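Local coordinates for NAD-dependent epimerase/dehydratase domain-containing protein (Ruegeria pomeroyi DSS-3, PDB 3IUS) that is of unknown function but probably binds NAD through a Rossmann-type domain, as in atypical members of the short-chain dehydrogenase/reductase (SDR) family, at residues Ile69-Leu81 with Arg127-Val141. Sequence-based numbering, arbitrary orientation. Where two conformers were deposited one is given.
Sequences ISTAPDSGGDPVL and RGRWRVMAEQQWQAV
Trp138 and Gln137, on helix 126-140, hold the loop that leads from parallel strand 66-69 into helix 79-90 of a Rossmann-type fold. From Trp138 CB the indole runs across to Leu81: CG and CD2 pack against Leu81 CD1, which stands 3.5 Å from the centroid of the five-membered ring of Trp138, almost on its normal. NE1 donates to Asp78 OD1, which lies near the indole plane (2.9 Å), while the N-H meets that oxygen from above the carboxylate; the two planes are 83° apart. CZ2 runs on to Ile69 CG1 at 3.7 Å, and CH2 to Leu81 CD2 and Ile69 CD1. The other carboxylate oxygen, OD2, N-caps helix 79-90 by accepting from Leu81 N through its anti lone pair, with a weak bond from Val80 N, so Trp138 steadies the capping residue. With an alanine here, Asp78 OD1 is likely to lose its indole donor and a gap to open against Leu81 and Ile69. Tyr100 of strand 97-103 also stacks on Trp138. With CG anti to the carbonyl carbon (chi1 -70°) and the chain extended from there, the Gln137 amide bonds to the backbone on both sides of Gly77: OE1 accepts from Asp78 N at 2.9 Å, and NE2 donates to Gly76 O at 3.1 Å. A beta carbon on Gly77 would collide with Gln137 OE1 and, at these backbone angles, with Gly76 O. Farther along, Pro73 CD lies 3.5 Å over the centre of the Arg131 guanidinium, whose in-plane edge meets two waters. At the turn, Ser75 CA sits over the five-membered ring of Trp130, 3.6 Å from its centroid.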
ATOM      1  N   ILE A  69      -2.387  -0.824  10.272  1.00 17.18           N
ATOM      2  CA  ILE A  69      -1.260   0.102  10.369  1.00 16.83           C
ATOM      3  C   ILE A  69      -0.802   0.582   9.001  1.00 16.67           C
ATOM      4  O   ILE A  69      -0.284  -0.205   8.212  1.00 17.39           O
ATOM      5  CB  ILE A  69      -0.055  -0.564  11.051  1.00 20.19           C
ATOM      6  CG1 ILE A  69      -0.481  -1.258  12.348  1.00 19.14           C
ATOM      7  CG2 ILE A  69       1.066   0.445  11.274  1.00 22.09           C
ATOM      8  CD1 ILE A  69      -0.837  -0.316  13.459  1.00 24.81           C
ATOM      9  N   SER A  70      -0.987   1.871   8.728  1.00 16.91           N
ATOM     10  CA  SER A  70      -0.542   2.480   7.476  1.00 21.41           C
ATOM     11  C   SER A  70       0.666   3.387   7.702  1.00 22.63           C
ATOM     12  O   SER A  70       1.171   4.006   6.766  1.00 23.44           O
ATOM     13  CB  SER A  70      -1.671   3.312   6.845  1.00 16.99           C
ATOM     14  OG  SER A  70      -2.784   2.518   6.476  1.00 17.77           O
ATOM     15  N   THR A  71       1.123   3.469   8.945  1.00 20.19           N
ATOM     16  CA  THR A  71       2.166   4.420   9.319  1.00 23.49           C
ATOM     17  C   THR A  71       3.544   3.992   8.817  1.00 19.07           C
ATOM     18  O   THR A  71       3.994   2.892   9.108  1.00 16.79           O
ATOM     19  CB  THR A  71       2.223   4.605  10.847  1.00 29.32           C
ATOM     20  OG1 THR A  71       2.550   3.355  11.468  1.00 35.29           O
ATOM     21  CG2 THR A  71       0.880   5.083  11.372  1.00 24.84           C
ATOM     22  N   ALA A  72       4.206   4.866   8.060  1.00 17.05           N
ATOM     23  CA  ALA A  72       5.542   4.572   7.537  1.00 19.03           C
ATOM     24  C   ALA A  72       6.586   4.476   8.649  1.00 16.86           C
ATOM     25  O   ALA A  72       6.475   5.145   9.670  1.00 17.16           O
ATOM     26  CB  ALA A  72       5.956   5.629   6.521  1.00 24.88           C
ATOM     27  N   PRO A  73       7.614   3.640   8.445  1.00 19.36           N
ATOM     28  CA  PRO A  73       8.672   3.491   9.450  1.00 22.14           C
ATOM     29  C   PRO A  73       9.713   4.596   9.345  1.00 21.98           C
ATOM     30  O   PRO A  73       9.754   5.319   8.349  1.00 18.38           O
ATOM     31  CB  PRO A  73       9.314   2.158   9.064  1.00 26.54           C
ATOM     32  CG  PRO A  73       9.116   2.100   7.590  1.00 26.85           C
ATOM     33  CD  PRO A  73       7.716   2.605   7.404  1.00 21.05           C
ATOM     34  N   ASP A  74      10.532   4.728  10.383  1.00 22.66           N
ATOM     35  CA  ASP A  74      11.706   5.589  10.354  1.00 24.93           C
ATOM     36  C   ASP A  74      12.915   4.724  10.692  1.00 25.34           C
ATOM     37  O   ASP A  74      12.789   3.500  10.776  1.00 19.68           O
ATOM     38  CB  ASP A  74      11.566   6.742  11.356  1.00 25.08           C
ATOM     39  CG  ASP A  74      11.259   6.263  12.764  1.00 28.75           C
ATOM     40  OD1 ASP A  74      11.609   5.116  13.105  1.00 26.99           O
ATOM     41  OD2 ASP A  74      10.658   7.037  13.536  1.00 38.12           O
ATOM     42  N   SER A  75      14.068   5.358  10.910  1.00 23.28           N
ATOM     43  CA  SER A  75      15.303   4.625  11.183  0.50 23.88           C
ATOM     44  C   SER A  75      15.202   3.709  12.401  1.00 23.53           C
ATOM     45  O   SER A  75      16.016   2.806  12.566  1.00 23.46           O
ATOM     46  CB  SER A  75      16.489   5.587  11.340  0.50 24.36           C
ATOM     47  OG  SER A  75      16.310   6.458  12.439  0.50 17.10           O
ATOM     48  N   GLY A  76      14.201   3.935  13.244  1.00 21.48           N
ATOM     49  CA  GLY A  76      14.015   3.121  14.433  1.00 24.69           C
ATOM     50  C   GLY A  76      13.042   1.987  14.197  1.00 26.62           C
ATOM     51  O   GLY A  76      12.844   1.129  15.062  1.00 28.43           O
ATOM     52  N   GLY A  77      12.441   1.973  13.012  1.00 20.31           N
ATOM     53  CA  GLY A  77      11.440   0.980  12.682  1.00 20.73           C
ATOM     54  C   GLY A  77      10.034   1.541  12.759  1.00 19.89           C
ATOM     55  O   GLY A  77       9.750   2.621  12.234  1.00 20.69           O
ATOM     56  N   ASP A  78       9.149   0.814  13.428  1.00 17.56           N
ATOM     57  CA  ASP A  78       7.737   1.188  13.448  1.00 17.50           C
ATOM     58  C   ASP A  78       7.363   2.140  14.579  1.00 20.73           C
ATOM     59  O   ASP A  78       7.511   1.804  15.751  1.00 19.24           O
ATOM     60  CB  ASP A  78       6.851  -0.055  13.513  1.00 16.73           C
ATOM     61  CG  ASP A  78       5.385   0.271  13.343  1.00 16.87           C
ATOM     62  OD1 ASP A  78       4.875   0.109  12.214  1.00 22.44           O
ATOM     63  OD2 ASP A  78       4.746   0.698  14.330  1.00 17.17           O
ATOM     64  N   PRO A  79       6.844   3.326  14.221  1.00 23.25           N
ATOM     65  CA  PRO A  79       6.445   4.371  15.172  1.00 19.58           C
ATOM     66  C   PRO A  79       5.282   3.963  16.080  1.00 18.12           C
ATOM     67  O   PRO A  79       5.234   4.417  17.220  1.00 26.50           O
ATOM     68  CB  PRO A  79       6.023   5.533  14.261  1.00 21.45           C
ATOM     69  CG  PRO A  79       6.680   5.248  12.946  1.00 24.59           C
ATOM     70  CD  PRO A  79       6.695   3.767  12.824  1.00 22.30           C
ATOM     71  N   VAL A  80       4.362   3.135  15.586  1.00 18.22           N
ATOM     72  CA  VAL A  80       3.229   2.687  16.394  1.00 21.83           C
ATOM     73  C   VAL A  80       3.721   1.777  17.520  1.00 18.09           C
ATOM     74  O   VAL A  80       3.345   1.947  18.677  1.00 18.39           O
ATOM     75  CB  VAL A  80       2.152   1.964  15.549  1.00 22.78           C
ATOM     76  CG1 VAL A  80       1.139   1.264  16.449  1.00 17.98           C
ATOM     77  CG2 VAL A  80       1.449   2.947  14.619  1.00 19.57           C
ATOM     78  N   LEU A  81       4.581   0.825  17.178  1.00 20.60           N
ATOM     79  CA  LEU A  81       5.171  -0.054  18.185  1.00 19.28           C
ATOM     80  C   LEU A  81       6.071   0.733  19.134  1.00 18.03           C
ATOM     81  O   LEU A  81       6.159   0.424  20.318  1.00 24.53           O
ATOM     82  CB  LEU A  81       5.961  -1.189  17.523  1.00 17.36           C
ATOM     83  CG  LEU A  81       5.159  -2.280  16.807  1.00 18.50           C
ATOM     84  CD1 LEU A  81       6.088  -3.260  16.102  1.00 19.63           C
ATOM     85  CD2 LEU A  81       4.243  -3.007  17.782  1.00 19.64           C
ATOM     86  N   ARG A 127      14.918   3.211   3.087  1.00 21.21           N
ATOM     87  CA  ARG A 127      13.478   3.013   3.214  1.00 22.04           C
ATOM     88  C   ARG A 127      13.121   1.530   3.260  1.00 15.10           C
ATOM     89  O   ARG A 127      12.322   1.101   4.090  1.00 18.58           O
ATOM     90  CB  ARG A 127      12.733   3.704   2.070  1.00 23.51           C
ATOM     91  CG  ARG A 127      12.786   5.216   2.139  1.00 38.46           C
ATOM     92  CD  ARG A 127      12.072   5.738   3.381  1.00 51.71           C
ATOM     93  NE  ARG A 127      10.640   5.930   3.153  1.00 59.60           N
ATOM     94  CZ  ARG A 127       9.713   5.875   4.105  1.00 58.39           C
ATOM     95  NH1 ARG A 127       8.438   6.061   3.795  1.00 61.73           N
ATOM     96  NH2 ARG A 127      10.055   5.618   5.361  1.00 54.03           N
ATOM     97  N   GLY A 128      13.716   0.750   2.363  1.00 14.82           N
ATOM     98  CA  GLY A 128      13.487  -0.680   2.336  1.00 17.35           C
ATOM     99  C   GLY A 128      13.975  -1.372   3.594  1.00 14.57           C
ATOM    100  O   GLY A 128      13.333  -2.306   4.082  1.00 14.52           O
ATOM    101  N   ARG A 129      15.123  -0.937   4.110  1.00 18.89           N
ATOM    102  CA  ARG A 129      15.652  -1.515   5.347  1.00 14.66           C
ATOM    103  C   ARG A 129      14.744  -1.182   6.531  1.00 17.80           C
ATOM    104  O   ARG A 129      14.535  -2.013   7.420  1.00 14.92           O
ATOM    105  CB  ARG A 129      17.086  -1.054   5.628  1.00 14.68           C
ATOM    106  CG  ARG A 129      18.125  -1.620   4.668  1.00 17.44           C
ATOM    107  CD  ARG A 129      19.544  -1.387   5.180  1.00 22.88           C
ATOM    108  NE  ARG A 129      19.774  -0.003   5.580  1.00 23.29           N
ATOM    109  CZ  ARG A 129      20.199   0.947   4.756  1.00 24.53           C
ATOM    110  NH1 ARG A 129      20.446   0.661   3.488  1.00 25.07           N
ATOM    111  NH2 ARG A 129      20.382   2.182   5.203  1.00 36.42           N
ATOM    112  N   TRP A 130      14.200   0.032   6.541  1.00 15.16           N
ATOM    113  CA  TRP A 130      13.296   0.426   7.619  1.00 23.52           C
ATOM    114  C   TRP A 130      12.006  -0.393   7.574  1.00 15.37           C
ATOM    115  O   TRP A 130      11.445  -0.738   8.620  1.00 19.48           O
ATOM    116  CB  TRP A 130      12.971   1.921   7.565  1.00 20.27           C
ATOM    117  CG  TRP A 130      14.173   2.812   7.642  1.00 19.18           C
ATOM    118  CD1 TRP A 130      15.423   2.474   8.076  1.00 21.33           C
ATOM    119  CD2 TRP A 130      14.234   4.199   7.288  1.00 21.79           C
ATOM    120  NE1 TRP A 130      16.257   3.561   8.005  1.00 24.94           N
ATOM    121  CE2 TRP A 130      15.553   4.632   7.523  1.00 23.02           C
ATOM    122  CE3 TRP A 130      13.301   5.114   6.790  1.00 27.64           C
ATOM    123  CZ2 TRP A 130      15.965   5.940   7.278  1.00 27.03           C
ATOM    124  CZ3 TRP A 130      13.712   6.415   6.546  1.00 29.46           C
ATOM    125  CH2 TRP A 130      15.031   6.815   6.792  1.00 30.05           C
ATOM    126  N   ARG A 131      11.540  -0.700   6.364  1.00 15.18           N
ATOM    127  CA  ARG A 131      10.369  -1.558   6.197  1.00 15.09           C
ATOM    128  C   ARG A 131      10.646  -2.943   6.760  1.00 16.23           C
ATOM    129  O   ARG A 131       9.822  -3.496   7.481  1.00 14.98           O
ATOM    130  CB  ARG A 131       9.967  -1.676   4.728  1.00 26.05           C
ATOM    131  CG  ARG A 131       9.231  -0.473   4.184  1.00 27.15           C
ATOM    132  CD  ARG A 131       7.834  -0.354   4.780  1.00 25.68           C
ATOM    133  NE  ARG A 131       7.162   0.836   4.272  1.00 22.61           N
ATOM    134  CZ  ARG A 131       5.954   1.237   4.653  1.00 19.70           C
ATOM    135  NH1 ARG A 131       5.274   0.539   5.553  1.00 19.32           N
ATOM    136  NH2 ARG A 131       5.427   2.337   4.135  1.00 20.54           N
ATOM    137  N   VAL A 132      11.805  -3.507   6.421  1.00 17.92           N
ATOM    138  CA  VAL A 132      12.159  -4.832   6.935  1.00 16.28           C
ATOM    139  C   VAL A 132      12.213  -4.828   8.460  1.00 14.78           C
ATOM    140  O   VAL A 132      11.712  -5.755   9.109  1.00 14.78           O
ATOM    141  CB  VAL A 132      13.503  -5.325   6.372  1.00 15.32           C
ATOM    142  CG1 VAL A 132      13.975  -6.558   7.150  1.00 17.73           C
ATOM    143  CG2 VAL A 132      13.379  -5.621   4.879  1.00 16.99           C
HETATM  144  N   MSE A 133      12.833  -3.795   9.020  1.00 14.98           N
HETATM  145  CA  MSE A 133      12.876  -3.583  10.462  1.00 19.68           C
HETATM  146  C   MSE A 133      11.476  -3.631  11.046  1.00 21.28           C
HETATM  147  O   MSE A 133      11.210  -4.339  12.019  1.00 16.09           O
HETATM  148  CB  MSE A 133      13.428  -2.196  10.778  1.00 22.59           C
HETATM  149  CG  MSE A 133      14.921  -2.044  10.926  1.00 31.58           C
HETATM  150 SE   MSE A 133      15.177  -0.463  12.064  0.75 40.31          SE
HETATM  151  CE  MSE A 133      14.729  -1.279  13.770  1.00 42.60           C
ATOM    152  N   ALA A 134      10.589  -2.828  10.464  1.00 15.49           N
ATOM    153  CA  ALA A 134       9.219  -2.715  10.959  1.00 17.02           C
ATOM    154  C   ALA A 134       8.511  -4.067  10.912  1.00 15.50           C
ATOM    155  O   ALA A 134       7.884  -4.478  11.889  1.00 16.99           O
ATOM    156  CB  ALA A 134       8.446  -1.668  10.165  1.00 16.48           C
ATOM    157  N   GLU A 135       8.629  -4.768   9.786  1.00 15.21           N
ATOM    158  CA  GLU A 135       8.002  -6.082   9.661  1.00 15.03           C
ATOM    159  C   GLU A 135       8.480  -7.011  10.763  1.00 15.05           C
ATOM    160  O   GLU A 135       7.686  -7.723  11.368  1.00 17.19           O
ATOM    161  CB  GLU A 135       8.324  -6.733   8.319  1.00 14.72           C
ATOM    162  CG  GLU A 135       7.628  -6.111   7.125  1.00 15.68           C
ATOM    163  CD  GLU A 135       7.548  -7.076   5.950  1.00 23.79           C
ATOM    164  OE1 GLU A 135       7.646  -8.302   6.167  1.00 16.72           O
ATOM    165  OE2 GLU A 135       7.388  -6.621   4.804  1.00 14.30           O
ATOM    166  N   GLN A 136       9.789  -7.007  11.002  1.00 15.02           N
ATOM    167  CA  GLN A 136      10.391  -7.907  11.984  1.00 16.80           C
ATOM    168  C   GLN A 136       9.910  -7.586  13.392  1.00 18.67           C
ATOM    169  O   GLN A 136       9.675  -8.489  14.205  1.00 15.39           O
ATOM    170  CB  GLN A 136      11.924  -7.856  11.890  1.00 21.01           C
ATOM    171  CG  GLN A 136      12.470  -8.520  10.618  1.00 19.50           C
ATOM    172  CD  GLN A 136      13.895  -8.115  10.270  1.00 20.71           C
ATOM    173  OE1 GLN A 136      14.503  -7.271  10.931  1.00 26.22           O
ATOM    174  NE2 GLN A 136      14.435  -8.722   9.221  1.00 20.88           N
ATOM    175  N   GLN A 137       9.765  -6.298  13.679  1.00 17.25           N
ATOM    176  CA  GLN A 137       9.270  -5.863  14.983  1.00 15.90           C
ATOM    177  C   GLN A 137       7.842  -6.360  15.209  1.00 16.07           C
ATOM    178  O   GLN A 137       7.521  -6.906  16.264  1.00 16.27           O
ATOM    179  CB  GLN A 137       9.366  -4.338  15.113  1.00 17.30           C
ATOM    180  CG  GLN A 137      10.797  -3.838  15.225  1.00 19.42           C
ATOM    181  CD  GLN A 137      10.916  -2.325  15.093  1.00 26.76           C
ATOM    182  OE1 GLN A 137      10.002  -1.650  14.612  1.00 23.50           O
ATOM    183  NE2 GLN A 137      12.059  -1.790  15.504  1.00 31.56           N
ATOM    184  N   TRP A 138       6.991  -6.187  14.206  1.00 18.30           N
ATOM    185  CA  TRP A 138       5.624  -6.685  14.292  1.00 15.88           C
ATOM    186  C   TRP A 138       5.584  -8.209  14.435  1.00 15.87           C
ATOM    187  O   TRP A 138       4.860  -8.735  15.274  1.00 15.84           O
ATOM    188  CB  TRP A 138       4.811  -6.219  13.084  1.00 17.95           C
ATOM    189  CG  TRP A 138       4.369  -4.799  13.213  1.00 16.05           C
ATOM    190  CD1 TRP A 138       4.867  -3.715  12.543  1.00 21.88           C
ATOM    191  CD2 TRP A 138       3.337  -4.301  14.068  1.00 19.75           C
ATOM    192  NE1 TRP A 138       4.207  -2.574  12.931  1.00 18.17           N
ATOM    193  CE2 TRP A 138       3.262  -2.907  13.867  1.00 20.31           C
ATOM    194  CE3 TRP A 138       2.467  -4.898  14.985  1.00 17.63           C
ATOM    195  CZ2 TRP A 138       2.352  -2.102  14.551  1.00 20.12           C
ATOM    196  CZ3 TRP A 138       1.565  -4.099  15.663  1.00 19.26           C
ATOM    197  CH2 TRP A 138       1.515  -2.715  15.441  1.00 25.09           C
ATOM    198  N   GLN A 139       6.387  -8.912  13.641  1.00 16.63           N
ATOM    199  CA  GLN A 139       6.388 -10.375  13.669  0.50 18.43           C
ATOM    200  C   GLN A 139       6.917 -10.945  14.988  1.00 18.81           C
ATOM    201  O   GLN A 139       6.731 -12.128  15.271  1.00 20.36           O
ATOM    202  CB  GLN A 139       7.181 -10.949  12.487  0.50 19.01           C
ATOM    203  CG  GLN A 139       6.531 -10.736  11.120  0.50 17.83           C
ATOM    204  CD  GLN A 139       5.480 -11.784  10.795  0.50 20.46           C
ATOM    205  OE1 GLN A 139       5.100 -12.584  11.648  0.50 14.73           O
ATOM    206  NE2 GLN A 139       5.009 -11.787   9.553  0.50 14.48           N
ATOM    207  N   ALA A 140       7.569 -10.108  15.790  1.00 15.61           N
ATOM    208  CA  ALA A 140       8.120 -10.561  17.070  1.00 22.56           C
ATOM    209  C   ALA A 140       7.111 -10.538  18.220  1.00 25.83           C
ATOM    210  O   ALA A 140       7.322 -11.188  19.245  1.00 22.22           O
ATOM    211  CB  ALA A 140       9.355  -9.752  17.437  1.00 21.32           C
ATOM    212  N   VAL A 141       6.020  -9.797  18.050  1.00 22.18           N
ATOM    213  CA  VAL A 141       5.005  -9.671  19.097  1.00 20.83           C
ATOM    214  C   VAL A 141       4.290 -11.004  19.329  1.00 17.48           C
ATOM    215  O   VAL A 141       3.523 -11.461  18.491  1.00 18.61           O
ATOM    216  CB  VAL A 141       3.962  -8.590  18.758  1.00 21.29           C
ATOM    217  CG1 VAL A 141       3.032  -8.365  19.934  1.00 25.20           C
ATOM    218  CG2 VAL A 141       4.648  -7.278  18.357  1.00 18.30           C
TER
HETATM  219  O   HOH W   1       2.756   2.220   4.776  1.00 28.19           O
HETATM  220  O   HOH W   2       2.572   1.122   7.020  1.00 22.52           O
HETATM  221  O   HOH W   3       9.913   0.759  16.786  1.00 35.85           O